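Side-chain contact in MAU2 chromatid cohesion factor homolog (Saccharomyces cerevisiae, PDB 4XDN), which forms a complex with SCC2 that is required for the association of cohesin with chromosomes, and so takes part in sister chromatid cohesion: residues N614-V617 against D623-L626. Residues are numbered along the deposited sequence; the frame is centred on the assembly and turned at random.
Sequences NCTV and DVAL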
ATOM      1  N   ASN A 614      22.239  41.696   6.350  1.00 31.39           N
ATOM      2  CA  ASN A 614      22.911  41.379   7.600  1.00 34.37           C
ATOM      3  C   ASN A 614      24.397  41.736   7.537  1.00 33.92           C
ATOM      4  O   ASN A 614      24.979  42.180   8.523  1.00 34.29           O
ATOM      5  CB  ASN A 614      22.720  39.899   7.928  1.00 34.28           C
ATOM      6  CG  ASN A 614      21.254  39.507   8.001  1.00 36.25           C
ATOM      7  OD1 ASN A 614      20.409  40.288   8.440  1.00 38.73           O
ATOM      8  ND2 ASN A 614      20.943  38.297   7.558  1.00 34.60           N
ATOM      9  N   CYS A 615      25.003  41.548   6.370  1.00 34.22           N
ATOM     10  CA  CYS A 615      26.378  41.977   6.150  1.00 33.32           C
ATOM     11  C   CYS A 615      26.468  43.497   6.192  1.00 34.08           C
ATOM     12  O   CYS A 615      27.359  44.059   6.826  1.00 34.02           O
ATOM     13  CB  CYS A 615      26.900  41.461   4.808  1.00 32.42           C
ATOM     14  SG  CYS A 615      27.165  39.677   4.733  1.00 34.72           S
ATOM     15  N   THR A 616      25.531  44.152   5.512  1.00 35.90           N
ATOM     16  CA  THR A 616      25.484  45.610   5.455  1.00 38.43           C
ATOM     17  C   THR A 616      25.308  46.230   6.841  1.00 38.86           C
ATOM     18  O   THR A 616      25.990  47.192   7.192  1.00 38.61           O
ATOM     19  CB  THR A 616      24.338  46.088   4.537  1.00 39.54           C
ATOM     20  OG1 THR A 616      24.494  45.509   3.234  1.00 36.05           O
ATOM     21  CG2 THR A 616      24.325  47.610   4.422  1.00 40.60           C
ATOM     22  N   VAL A 617      24.389  45.677   7.625  1.00 37.77           N
ATOM     23  CA  VAL A 617      24.139  46.170   8.974  1.00 40.07           C
ATOM     24  C   VAL A 617      25.364  45.948   9.857  1.00 39.44           C
ATOM     25  O   VAL A 617      25.760  46.831  10.617  1.00 42.81           O
ATOM     26  CB  VAL A 617      22.904  45.478   9.607  1.00 45.20           C
ATOM     27  CG1 VAL A 617      22.725  45.888  11.067  1.00 45.93           C
ATOM     28  CG2 VAL A 617      21.647  45.813   8.818  1.00 45.17           C
ATOM     29  N   ASP A 623      32.474  40.418   3.630  1.00 34.20           N
ATOM     30  CA  ASP A 623      31.282  39.606   3.431  1.00 33.74           C
ATOM     31  C   ASP A 623      30.288  40.279   2.486  1.00 31.38           C
ATOM     32  O   ASP A 623      29.551  39.602   1.773  1.00 28.98           O
ATOM     33  CB  ASP A 623      30.619  39.305   4.774  1.00 36.88           C
ATOM     34  CG  ASP A 623      31.507  38.483   5.687  1.00 40.17           C
ATOM     35  OD1 ASP A 623      31.763  37.307   5.360  1.00 41.69           O
ATOM     36  OD2 ASP A 623      31.944  39.007   6.732  1.00 43.59           O
ATOM     37  N   VAL A 624      30.272  41.608   2.473  1.00 32.03           N
ATOM     38  CA  VAL A 624      29.447  42.342   1.518  1.00 32.77           C
ATOM     39  C   VAL A 624      29.950  42.096   0.099  1.00 33.44           C
ATOM     40  O   VAL A 624      29.162  41.882  -0.822  1.00 31.31           O
ATOM     41  CB  VAL A 624      29.445  43.858   1.810  1.00 33.08           C
ATOM     42  CG1 VAL A 624      28.850  44.647   0.642  1.00 30.79           C
ATOM     43  CG2 VAL A 624      28.674  44.149   3.088  1.00 33.97           C
ATOM     44  N   ALA A 625      31.267  42.134  -0.068  1.00 33.37           N
ATOM     45  CA  ALA A 625      31.882  41.949  -1.375  1.00 31.86           C
ATOM     46  C   ALA A 625      31.565  40.565  -1.937  1.00 31.07           C
ATOM     47  O   ALA A 625      31.118  40.437  -3.077  1.00 30.41           O
ATOM     48  CB  ALA A 625      33.385  42.152  -1.281  1.00 30.47           C
ATOM     49  N   LEU A 626      31.792  39.534  -1.131  1.00 30.03           N
ATOM     50  CA  LEU A 626      31.559  38.163  -1.568  1.00 32.98           C
ATOM     51  C   LEU A 626      30.080  37.901  -1.822  1.00 31.40           C
ATOM     52  O   LEU A 626      29.727  37.187  -2.760  1.00 28.92           O
ATOM     53  CB  LEU A 626      32.091  37.174  -0.532  1.00 35.48           C
ATOM     54  CG  LEU A 626      33.592  37.244  -0.248  1.00 40.20           C
ATOM     55  CD1 LEU A 626      33.965  36.280   0.865  1.00 43.43           C
ATOM     56  CD2 LEU A 626      34.399  36.951  -1.501  1.00 41.45           C
TER
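C615 meets D623 and V624 where helix 601-618 gives way to helix 621-638, and its short side chain illustrates how a small buried residue lets two helices pack closely. The CA atoms of C615 and V624 are 5.6 Å apart, so the two backbones come close together here, with the small side chain of C615 between them. From its CA the cysteine points toward the second helix. CB is the first atom to touch, resting against one methyl of the valine, with C615 CB 3.7 Å from V624 CG2; the backbone nitrogen V624 N follows at 4.1 Å from the same CB. One bond further out, the sulfur has turned beside its own backbone N (chi1 -70°), which carries it past the valine to D623: C615 SG lies 3.5 Å from D623 CB and 3.8 Å from D623 O. The sulfur therefore packs on the aliphatic root of the aspartate, whose carboxylate is engaged elsewhere, OD2 forming a salt bridge with R620 in the turn between the helices. The two segments belong to a helical hairpin, the last two helices modelled in this predominantly helical chain, at one end of the elongated molecule. C615 also rests on Y584 of helix 580-593, which lies against the hairpin. V624 answers with a single branch: CG1 stands anti to the backbone N (chi1 167°), leaving CG2 to face the first helix, where it lies 3.9 Å from C615 C and 4.0 Å from T616 N. Beyond that methyl, at the edge of the contact, T616 OG1 is 4.4 Å from V624 CG2, a loose approach, while the hydroxyl is hydrogen-bonded to the carbonyl oxygen of L612 one turn back.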